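Local coordinates for protein trehalose-6-phosphate phosphatase (Neosartorya fumigata, PDB 5DXL) that belongs to the haloacid dehalogenase (HAD) superfamily as a fungal trehalose-6-phosphate phosphatase, built on a Rossmann-like core domain that carries a smaller cap, at residues Y15-D26 / L54-I65; N189-V198 / T220-L228. All blocks are in the same frame, centred on the assembly; numbering follows the deposited sequence.

Contact 1 (Y15-D26 / L54-I65)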
loop_
_atom_site.group_PDB
_atom_site.type_symbol
_atom_site.label_atom_id
_atom_site.label_comp_id
_atom_site.label_asym_id
_atom_site.label_seq_id
_atom_site.Cartn_x
_atom_site.Cartn_y
_atom_site.Cartn_z
ATOM N N TYR A 15 6.645 -16.856 13.495
ATOM C CA TYR A 15 7.538 -15.720 13.763
ATOM C C TYR A 15 8.825 -16.189 14.431
ATOM O O TYR A 15 9.925 -15.824 14.011
ATOM C CB TYR A 15 6.839 -14.685 14.649
ATOM C CG TYR A 15 7.652 -13.434 14.954
ATOM C CD1 TYR A 15 7.835 -12.444 14.000
ATOM C CD2 TYR A 15 8.202 -13.235 16.210
ATOM C CE1 TYR A 15 8.559 -11.289 14.285
ATOM C CE2 TYR A 15 8.930 -12.087 16.502
ATOM C CZ TYR A 15 9.100 -11.119 15.532
ATOM O OH TYR A 15 9.830 -9.982 15.828
ATOM N N ARG A 16 8.673 -17.003 15.468
ATOM C CA ARG A 16 9.838 -17.526 16.201
ATOM C C ARG A 16 10.731 -18.408 15.334
ATOM O O ARG A 16 11.954 -18.396 15.462
ATOM C CB ARG A 16 9.379 -18.314 17.419
ATOM C CG ARG A 16 8.880 -17.461 18.551
ATOM C CD ARG A 16 8.524 -18.340 19.750
ATOM N NE ARG A 16 8.200 -17.540 20.922
ATOM C CZ ARG A 16 7.214 -17.811 21.767
ATOM N NH1 ARG A 16 6.444 -18.878 21.581
ATOM N NH2 ARG A 16 6.996 -17.008 22.801
ATOM N N LYS A 17 10.111 -19.178 14.454
ATOM C CA LYS A 17 10.817 -20.126 13.604
ATOM C C LYS A 17 11.592 -19.422 12.485
ATOM O O LYS A 17 12.668 -19.860 12.072
ATOM C CB LYS A 17 9.808 -21.118 13.023
ATOM C CG LYS A 17 10.379 -22.303 12.279
ATOM C CD LYS A 17 9.246 -23.263 11.922
ATOM C CE LYS A 17 9.734 -24.438 11.099
ATOM N NZ LYS A 17 10.730 -25.256 11.844
ATOM N N ALA A 18 11.043 -18.314 12.005
ATOM C CA ALA A 18 11.587 -17.633 10.843
ATOM C C ALA A 18 12.881 -16.889 11.128
ATOM O O ALA A 18 12.985 -16.157 12.109
ATOM C CB ALA A 18 10.548 -16.660 10.282
ATOM N N ARG A 19 13.858 -17.051 10.243
ATOM C CA ARG A 19 15.123 -16.349 10.390
ATOM C C ARG A 19 15.041 -14.959 9.776
ATOM O O ARG A 19 15.730 -14.038 10.216
ATOM C CB ARG A 19 16.262 -17.150 9.752
ATOM C CG ARG A 19 16.526 -18.478 10.454
ATOM C CD ARG A 19 17.628 -19.273 9.769
ATOM N NE ARG A 19 17.383 -19.413 8.336
ATOM C CZ ARG A 19 16.551 -20.301 7.800
ATOM N NH1 ARG A 19 15.872 -21.135 8.578
ATOM N NH2 ARG A 19 16.392 -20.351 6.483
ATOM N N LYS A 20 14.193 -14.819 8.760
ATOM C CA LYS A 20 13.942 -13.536 8.114
ATOM C C LYS A 20 12.442 -13.268 8.089
ATOM O O LYS A 20 11.650 -14.138 7.705
ATOM C CB LYS A 20 14.469 -13.501 6.678
ATOM C CG LYS A 20 15.981 -13.583 6.518
ATOM C CD LYS A 20 16.324 -13.330 5.055
ATOM C CE LYS A 20 17.640 -13.971 4.652
ATOM N NZ LYS A 20 17.729 -14.055 3.169
ATOM N N ARG A 21 12.060 -12.057 8.472
ATOM C CA ARG A 21 10.641 -11.688 8.537
ATOM C C ARG A 21 10.378 -10.445 7.707
ATOM O O ARG A 21 11.203 -9.530 7.679
ATOM C CB ARG A 21 10.201 -11.427 9.982
ATOM C CG ARG A 21 10.344 -12.586 10.980
ATOM C CD ARG A 21 11.745 -12.651 11.556
ATOM N NE ARG A 21 11.764 -13.431 12.789
ATOM C CZ ARG A 21 11.882 -12.923 14.009
ATOM N NH1 ARG A 21 12.002 -11.612 14.196
ATOM N NH2 ARG A 21 11.894 -13.746 15.050
ATOM N N LEU A 22 9.219 -10.408 7.052
ATOM C CA LEU A 22 8.813 -9.239 6.275
ATOM C C LEU A 22 7.463 -8.745 6.764
ATOM O O LEU A 22 6.525 -9.534 6.879
ATOM C CB LEU A 22 8.740 -9.577 4.788
ATOM C CG LEU A 22 8.137 -8.517 3.867
ATOM C CD1 LEU A 22 8.985 -7.245 3.830
ATOM C CD2 LEU A 22 7.973 -9.088 2.464
ATOM N N PHE A 23 7.389 -7.452 7.075
ATOM C CA PHE A 23 6.138 -6.816 7.509
ATOM C C PHE A 23 5.750 -5.711 6.540
ATOM O O PHE A 23 6.583 -4.872 6.191
ATOM C CB PHE A 23 6.289 -6.218 8.912
ATOM C CG PHE A 23 6.500 -7.239 9.997
ATOM C CD1 PHE A 23 5.431 -7.710 10.735
ATOM C CD2 PHE A 23 7.776 -7.703 10.300
ATOM C CE1 PHE A 23 5.622 -8.643 11.746
ATOM C CE2 PHE A 23 7.969 -8.643 11.304
ATOM C CZ PHE A 23 6.903 -9.101 12.036
HETATM N N MSE A 24 4.504 -5.710 6.076
HETATM C CA MSE A 24 4.020 -4.628 5.233
HETATM C C MSE A 24 2.698 -4.130 5.809
HETATM O O MSE A 24 1.711 -4.870 5.835
HETATM C CB MSE A 24 3.869 -5.110 3.778
HETATM C CG MSE A 24 5.202 -5.557 3.180
HETATM SE SE MSE A 24 5.127 -6.226 1.328
HETATM C CE MSE A 24 4.055 -7.812 1.592
ATOM N N PHE A 25 2.697 -2.886 6.282
ATOM C CA PHE A 25 1.528 -2.294 6.932
ATOM C C PHE A 25 1.016 -1.073 6.198
ATOM O O PHE A 25 1.792 -0.153 5.950
ATOM C CB PHE A 25 1.873 -1.812 8.351
ATOM C CG PHE A 25 2.501 -2.850 9.238
ATOM C CD1 PHE A 25 2.063 -4.165 9.243
ATOM C CD2 PHE A 25 3.524 -2.492 10.080
ATOM C CE1 PHE A 25 2.655 -5.104 10.097
ATOM C CE2 PHE A 25 4.109 -3.417 10.948
ATOM C CZ PHE A 25 3.671 -4.711 10.962
ATOM N N ASP A 26 -0.279 -1.028 5.896
ATOM C CA ASP A 26 -0.912 0.257 5.633
ATOM C C ASP A 26 -0.876 1.019 6.960
ATOM O O ASP A 26 -0.707 0.413 8.021
ATOM C CB ASP A 26 -2.343 0.058 5.101
ATOM C CG ASP A 26 -2.944 1.317 4.467
ATOM O OD1 ASP A 26 -2.311 2.382 4.449
ATOM O OD2 ASP A 26 -4.082 1.221 3.967
ATOM N N LEU A 54 9.627 -3.248 16.923
ATOM C CA LEU A 54 9.582 -4.265 15.877
ATOM C C LEU A 54 10.748 -4.101 14.894
ATOM O O LEU A 54 11.397 -5.078 14.514
ATOM C CB LEU A 54 8.233 -4.202 15.134
ATOM C CG LEU A 54 8.024 -5.319 14.106
ATOM C CD1 LEU A 54 7.746 -6.636 14.823
ATOM C CD2 LEU A 54 6.866 -4.987 13.152
ATOM N N ALA A 55 11.020 -2.860 14.509
ATOM C CA ALA A 55 12.022 -2.582 13.485
ATOM C C ALA A 55 13.445 -2.679 14.027
ATOM O O ALA A 55 14.388 -2.781 13.260
ATOM C CB ALA A 55 11.789 -1.199 12.877
ATOM N N ALA A 56 13.579 -2.656 15.343
ATOM C CA ALA A 56 14.911 -2.705 15.956
ATOM C C ALA A 56 15.587 -4.054 15.713
ATOM O O ALA A 56 16.819 -4.139 15.615
ATOM C CB ALA A 56 14.810 -2.432 17.440
ATOM N N ASP A 57 14.780 -5.103 15.624
ATOM C CA ASP A 57 15.265 -6.460 15.371
ATOM C C ASP A 57 15.651 -6.598 13.903
ATOM O O ASP A 57 14.810 -6.478 13.012
ATOM C CB ASP A 57 14.177 -7.471 15.755
ATOM C CG ASP A 57 14.625 -8.924 15.656
ATOM O OD1 ASP A 57 15.537 -9.264 14.876
ATOM O OD2 ASP A 57 14.006 -9.745 16.370
ATOM N N PRO A 58 16.929 -6.865 13.629
ATOM C CA PRO A 58 17.390 -6.869 12.240
ATOM C C PRO A 58 16.885 -8.062 11.433
ATOM O O PRO A 58 17.053 -8.071 10.213
ATOM C CB PRO A 58 18.922 -6.910 12.391
ATOM C CG PRO A 58 19.121 -7.638 13.654
ATOM C CD PRO A 58 18.026 -7.150 14.572
ATOM N N ARG A 59 16.284 -9.042 12.097
ATOM C CA ARG A 59 15.661 -10.155 11.394
ATOM C C ARG A 59 14.393 -9.673 10.694
ATOM O O ARG A 59 13.883 -10.349 9.811
ATOM C CB ARG A 59 15.323 -11.293 12.352
ATOM C CG ARG A 59 16.551 -11.905 13.057
ATOM C CD ARG A 59 16.117 -12.927 14.102
ATOM N NE ARG A 59 15.389 -12.309 15.208
ATOM C CZ ARG A 59 14.839 -12.968 16.227
ATOM N NH1 ARG A 59 14.932 -14.296 16.299
ATOM N NH2 ARG A 59 14.210 -12.294 17.183
ATOM N N ASN A 60 13.900 -8.509 11.111
ATOM C CA ASN A 60 12.654 -7.968 10.555
ATOM C C ASN A 60 12.918 -6.895 9.510
ATOM O O ASN A 60 13.776 -6.036 9.684
ATOM C CB ASN A 60 11.771 -7.369 11.661
ATOM C CG ASN A 60 11.367 -8.395 12.712
ATOM O OD1 ASN A 60 11.302 -9.589 12.434
ATOM N ND2 ASN A 60 11.076 -7.927 13.915
ATOM N N ALA A 61 12.166 -6.942 8.417
ATOM C CA ALA A 61 12.124 -5.832 7.480
ATOM C C ALA A 61 10.724 -5.250 7.606
ATOM O O ALA A 61 9.742 -5.931 7.296
ATOM C CB ALA A 61 12.407 -6.293 6.040
ATOM N N VAL A 62 10.633 -4.014 8.079
ATOM C CA VAL A 62 9.337 -3.435 8.419
ATOM C C VAL A 62 9.024 -2.273 7.490
ATOM O O VAL A 62 9.772 -1.288 7.435
ATOM C CB VAL A 62 9.308 -2.955 9.896
ATOM C CG1 VAL A 62 7.935 -2.407 10.249
ATOM C CG2 VAL A 62 9.676 -4.105 10.842
ATOM N N TRP A 63 7.921 -2.406 6.758
ATOM C CA TRP A 63 7.509 -1.412 5.769
ATOM C C TRP A 63 6.177 -0.773 6.113
ATOM O O TRP A 63 5.219 -1.470 6.473
ATOM C CB TRP A 63 7.407 -2.050 4.379
ATOM C CG TRP A 63 8.753 -2.244 3.760
ATOM C CD1 TRP A 63 9.589 -3.305 3.928
ATOM C CD2 TRP A 63 9.432 -1.322 2.905
ATOM N NE1 TRP A 63 10.754 -3.107 3.210
ATOM C CE2 TRP A 63 10.676 -1.894 2.574
ATOM C CE3 TRP A 63 9.099 -0.072 2.375
ATOM C CZ2 TRP A 63 11.587 -1.256 1.733
ATOM C CZ3 TRP A 63 10.011 0.563 1.543
ATOM C CH2 TRP A 63 11.239 -0.035 1.234
ATOM N N ILE A 64 6.126 0.553 5.992
ATOM C CA ILE A 64 4.874 1.303 6.052
ATOM C C ILE A 64 4.533 1.714 4.612
ATOM O O ILE A 64 5.345 2.369 3.953
ATOM C CB ILE A 64 4.991 2.561 6.945
ATOM C CG1 ILE A 64 5.584 2.240 8.321
ATOM C CG2 ILE A 64 3.628 3.264 7.100
ATOM C CD1 ILE A 64 4.844 1.151 9.075
ATOM N N ILE A 65 3.358 1.313 4.120
ATOM C CA ILE A 65 2.972 1.548 2.728
ATOM C C ILE A 65 1.689 2.359 2.742
ATOM O O ILE A 65 0.617 1.831 2.998
ATOM C CB ILE A 65 2.807 0.218 1.974
ATOM C CG1 ILE A 65 4.093 -0.603 2.090
ATOM C CG2 ILE A 65 2.482 0.462 0.496
ATOM C CD1 ILE A 65 3.955 -2.026 1.581
HETATM O O HOH W 1 11.684 -9.991 17.414
#

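Contact 2 (N189-V198 / T220-L228)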
loop_
_atom_site.group_PDB
_atom_site.type_symbol
_atom_site.label_atom_id
_atom_site.label_comp_id
_atom_site.label_asym_id
_atom_site.label_seq_id
_atom_site.Cartn_x
_atom_site.Cartn_y
_atom_site.Cartn_z
ATOM N N ASN A 189 -0.051 1.060 -7.831
ATOM C CA ASN A 189 -0.800 -0.071 -7.296
ATOM C C ASN A 189 -0.037 -0.753 -6.154
ATOM O O ASN A 189 1.132 -1.106 -6.308
ATOM C CB ASN A 189 -1.099 -1.066 -8.426
ATOM C CG ASN A 189 -2.018 -2.190 -7.997
ATOM O OD1 ASN A 189 -1.602 -3.115 -7.311
ATOM N ND2 ASN A 189 -3.276 -2.120 -8.420
ATOM N N LYS A 190 -0.694 -0.932 -5.007
ATOM C CA LYS A 190 -0.035 -1.480 -3.827
ATOM C C LYS A 190 0.433 -2.919 -4.006
ATOM O O LYS A 190 1.369 -3.365 -3.345
ATOM C CB LYS A 190 -0.957 -1.388 -2.608
ATOM C CG LYS A 190 -0.703 -0.143 -1.795
ATOM C CD LYS A 190 -1.434 -0.162 -0.459
ATOM C CE LYS A 190 -1.278 1.181 0.217
ATOM N NZ LYS A 190 -1.940 1.246 1.534
ATOM N N GLY A 191 -0.222 -3.639 -4.912
ATOM C CA GLY A 191 0.205 -4.989 -5.227
ATOM C C GLY A 191 1.539 -4.970 -5.938
ATOM O O GLY A 191 2.390 -5.827 -5.733
ATOM N N PHE A 192 1.713 -3.971 -6.795
ATOM C CA PHE A 192 2.969 -3.787 -7.498
ATOM C C PHE A 192 4.026 -3.537 -6.445
ATOM O O PHE A 192 5.090 -4.171 -6.408
ATOM C CB PHE A 192 2.859 -2.621 -8.495
ATOM C CG PHE A 192 4.102 -2.377 -9.300
ATOM C CD1 PHE A 192 5.179 -1.691 -8.755
ATOM C CD2 PHE A 192 4.185 -2.810 -10.615
ATOM C CE1 PHE A 192 6.325 -1.459 -9.499
ATOM C CE2 PHE A 192 5.327 -2.577 -11.366
ATOM C CZ PHE A 192 6.396 -1.901 -10.807
ATOM N N ILE A 193 3.698 -2.622 -5.541
ATOM C CA ILE A 193 4.585 -2.304 -4.444
ATOM C C ILE A 193 4.951 -3.559 -3.630
ATOM O O ILE A 193 6.124 -3.845 -3.447
ATOM C CB ILE A 193 3.946 -1.216 -3.537
ATOM C CG1 ILE A 193 3.709 0.070 -4.360
ATOM C CG2 ILE A 193 4.815 -0.969 -2.305
ATOM C CD1 ILE A 193 2.814 1.133 -3.668
ATOM N N ALA A 194 3.951 -4.325 -3.194
ATOM C CA ALA A 194 4.173 -5.543 -2.395
ATOM C C ALA A 194 4.910 -6.686 -3.111
ATOM O O ALA A 194 5.701 -7.409 -2.506
ATOM C CB ALA A 194 2.822 -6.066 -1.879
ATOM N N ALA A 195 4.620 -6.883 -4.391
ATOM C CA ALA A 195 5.304 -7.934 -5.133
ATOM C C ALA A 195 6.781 -7.596 -5.265
ATOM O O ALA A 195 7.635 -8.465 -5.141
ATOM C CB ALA A 195 4.679 -8.127 -6.507
ATOM N N ARG A 196 7.057 -6.319 -5.509
ATOM C CA ARG A 196 8.419 -5.825 -5.672
ATOM C C ARG A 196 9.240 -6.113 -4.415
ATOM O O ARG A 196 10.385 -6.550 -4.488
ATOM C CB ARG A 196 8.402 -4.324 -5.976
ATOM C CG ARG A 196 9.647 -3.810 -6.676
ATOM C CD ARG A 196 9.729 -2.286 -6.628
ATOM N NE ARG A 196 9.675 -1.773 -5.259
ATOM C CZ ARG A 196 10.638 -1.938 -4.352
ATOM N NH1 ARG A 196 11.743 -2.610 -4.656
ATOM N NH2 ARG A 196 10.497 -1.435 -3.132
ATOM N N LEU A 197 8.632 -5.885 -3.257
ATOM C CA LEU A 197 9.292 -6.140 -1.982
ATOM C C LEU A 197 9.669 -7.597 -1.767
ATOM O O LEU A 197 10.720 -7.899 -1.210
ATOM C CB LEU A 197 8.401 -5.678 -0.833
ATOM C CG LEU A 197 8.675 -4.240 -0.427
ATOM C CD1 LEU A 197 7.703 -3.803 0.646
ATOM C CD2 LEU A 197 10.117 -4.142 0.061
ATOM N N VAL A 198 8.799 -8.507 -2.187
ATOM C CA VAL A 198 9.061 -9.926 -2.000
ATOM C C VAL A 198 10.130 -10.418 -2.985
ATOM O O VAL A 198 10.996 -11.220 -2.632
ATOM C CB VAL A 198 7.772 -10.761 -2.173
ATOM C CG1 VAL A 198 8.095 -12.238 -2.227
ATOM C CG2 VAL A 198 6.810 -10.475 -1.033
ATOM N N THR A 220 -7.540 -0.651 -1.659
ATOM C CA THR A 220 -6.209 -0.643 -2.256
ATOM C C THR A 220 -5.302 -1.691 -1.609
ATOM O O THR A 220 -4.425 -2.263 -2.261
ATOM C CB THR A 220 -5.533 0.757 -2.151
ATOM O OG1 THR A 220 -4.809 0.883 -0.918
ATOM C CG2 THR A 220 -6.573 1.858 -2.249
ATOM N N ASP A 221 -5.513 -1.945 -0.323
ATOM C CA ASP A 221 -4.721 -2.930 0.387
ATOM C C ASP A 221 -4.995 -4.348 -0.097
ATOM O O ASP A 221 -4.139 -5.221 0.029
ATOM C CB ASP A 221 -4.986 -2.822 1.886
ATOM C CG ASP A 221 -4.439 -1.546 2.467
ATOM O OD1 ASP A 221 -3.407 -1.063 1.959
ATOM O OD2 ASP A 221 -5.036 -1.041 3.436
ATOM N N GLU A 222 -6.183 -4.563 -0.645
ATOM C CA GLU A 222 -6.540 -5.849 -1.241
ATOM C C GLU A 222 -5.521 -6.289 -2.293
ATOM O O GLU A 222 -5.258 -7.479 -2.454
ATOM C CB GLU A 222 -7.946 -5.782 -1.849
ATOM C CG GLU A 222 -9.048 -5.640 -0.800
ATOM C CD GLU A 222 -9.232 -6.912 0.013
ATOM O OE1 GLU A 222 -9.218 -8.008 -0.585
ATOM O OE2 GLU A 222 -9.376 -6.817 1.250
ATOM N N ASP A 223 -4.918 -5.327 -2.986
ATOM C CA ASP A 223 -3.961 -5.668 -4.037
ATOM C C ASP A 223 -2.670 -6.253 -3.450
ATOM O O ASP A 223 -2.008 -7.068 -4.093
ATOM C CB ASP A 223 -3.667 -4.441 -4.912
ATOM C CG ASP A 223 -4.833 -4.092 -5.846
ATOM O OD1 ASP A 223 -5.558 -5.017 -6.290
ATOM O OD2 ASP A 223 -5.022 -2.889 -6.136
HETATM N N MSE A 224 -2.316 -5.857 -2.222
HETATM C CA MSE A 224 -1.183 -6.476 -1.526
HETATM C C MSE A 224 -1.476 -7.950 -1.269
HETATM O O MSE A 224 -0.606 -8.799 -1.476
HETATM C CB MSE A 224 -0.881 -5.772 -0.198
HETATM C CG MSE A 224 -0.460 -4.326 -0.362
HETATM SE SE MSE A 224 0.381 -3.603 1.244
HETATM C CE MSE A 224 -1.179 -3.625 2.441
ATOM N N PHE A 225 -2.690 -8.241 -0.804
ATOM C CA PHE A 225 -3.068 -9.621 -0.491
ATOM C C PHE A 225 -3.056 -10.465 -1.767
ATOM O O PHE A 225 -2.573 -11.599 -1.764
ATOM C CB PHE A 225 -4.454 -9.701 0.163
ATOM C CG PHE A 225 -4.649 -8.772 1.336
ATOM C CD1 PHE A 225 -3.616 -8.492 2.223
ATOM C CD2 PHE A 225 -5.889 -8.177 1.547
ATOM C CE1 PHE A 225 -3.814 -7.626 3.302
ATOM C CE2 PHE A 225 -6.098 -7.313 2.615
ATOM C CZ PHE A 225 -5.064 -7.037 3.500
ATOM N N ARG A 226 -3.578 -9.892 -2.849
ATOM C CA ARG A 226 -3.547 -10.549 -4.160
ATOM C C ARG A 226 -2.127 -10.875 -4.575
ATOM O O ARG A 226 -1.837 -11.980 -5.028
ATOM C CB ARG A 226 -4.192 -9.672 -5.237
ATOM C CG ARG A 226 -5.685 -9.726 -5.256
ATOM C CD ARG A 226 -6.280 -9.066 -6.510
ATOM N NE ARG A 226 -7.718 -8.919 -6.331
ATOM C CZ ARG A 226 -8.298 -7.833 -5.828
ATOM N NH1 ARG A 226 -7.561 -6.784 -5.487
ATOM N NH2 ARG A 226 -9.616 -7.790 -5.674
ATOM N N ALA A 227 -1.234 -9.902 -4.433
ATOM C CA ALA A 227 0.147 -10.104 -4.825
ATOM C C ALA A 227 0.804 -11.225 -4.030
ATOM O O ALA A 227 1.577 -12.012 -4.575
ATOM C CB ALA A 227 0.940 -8.803 -4.665
ATOM N N LEU A 228 0.520 -11.299 -2.734
ATOM C CA LEU A 228 1.140 -12.321 -1.911
ATOM C C LEU A 228 0.614 -13.710 -2.270
ATOM O O LEU A 228 1.338 -14.693 -2.159
ATOM C CB LEU A 228 0.923 -12.024 -0.430
ATOM C CG LEU A 228 1.870 -10.941 0.089
ATOM C CD1 LEU A 228 1.502 -10.583 1.512
ATOM C CD2 LEU A 228 3.301 -11.435 0.024
HETATM O O HOH W 2 -3.627 -0.896 -4.825
#

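Contact 1 (Y15-D26 / L54-I65)
Strands 21-25 and 60-65 run parallel, their axes 4.7 Å apart, and R21, F23 and F25 each donate an N-H to and accept one from the neighbouring segment 59-65, from R21 N to R59 O (2.8 Å) through to I65 N and F25 O. On one face L54, at the end of helix 45-56, sets CD2 over the centre of the F23 ring, 3.8 Å from the centroid, a CH-pi contact; the same methyl meets the F25 ring at its edge. A branched leucine suits this place because its second methyl, CD1, also packs on F23 CZ (3.8 Å). On the other face L22 CD1 touches A61 CB and W63 CD1 of the neighbouring strand. The pair belongs to a beta-alpha-beta crossover, strand 21-25, helix 45-56, strand 60-65, in the Rossmann-like HAD core. At the strand starts polar groups take over. N60 serves both ways: OD1 accepts from R21 NH1 (2.8 Å), while ND2 donates to Y15 OH (3.1 Å, 166°) and to L54 O. R21, bent at chi2 (84°), lays its guanidinium between Y15 and R59. The two arginines approach to 3.3 Å (R21 NH2 to R59 NH1). D57, gripped side-on by R59 through NE and NH2, also forms a salt bridge with R21 (OD2 to NH1, 3.5 Å) and probably offsets both charges.

Contact 2 (N189-V198 / T220-L228)
K190 and D221 form a salt bridge across the contact: NZ lies 2.8 Å from OD1, on the syn lone pair of the carboxylate, and the lysine chain, extended beyond CG, runs alongside the aspartate and past T220 OG1. The same NZ also meets D26 OD1 and I65 O. Alongside, the backbones come together at G191, whose CA is 3.2 Å from D223 O; a residue without a side chain suits this place, since a CB would collide with that oxygen. The small residues A194, A195 and A227 continue the seam. A227 CB lies 4.2 Å from A195 CB and also rests against G191 O. The longer chain of M224, a selenomethionine, lies against K190 and A194, with its CG 4.0 Å from A194 CB. Farther along, V198 CG2 touches L228 CD2 (3.8 Å). Helices 190-198 and 222-228 therefore pack at an axis distance of only 7.3 Å, crossing at -39°. The first turn of helix 190-198 is capped by N189, whose OD1 accepts from G191 N (2.8 Å). A water links K190 N, T220 O and D223 OD2, tying the two helix starts together. In the second shell, D218 OD1 accepts from D221 N and is bonded to T220 OG1, positioning the loop. Shared between two carboxylates and a backbone carbonyl, the ammonium group of K190 is fixed at the end of its extended chain and joins the start of helix 190-198 to the loop at D221.

How the contacts relate
Contact 1 closes before contact 2 opens along the chain, and their centres lie about 16 Å apart in the same core domain. Contact 1 joins two neighbouring parallel strands of the large mixed sheet; contact 2 pairs two helices lying against one face of it, with strand 211-216, next to strand 21-25, between them in the chain. Helix 190-199 packs on that face directly, L197 touching W63 and M24. The first turn of this helix reaches the C-terminal ends of strands 21-25 and 60-65, where the two contacts meet. There D26, D217, D218 and D221 cluster, an acidic group consistent with the active-site region of HAD proteins.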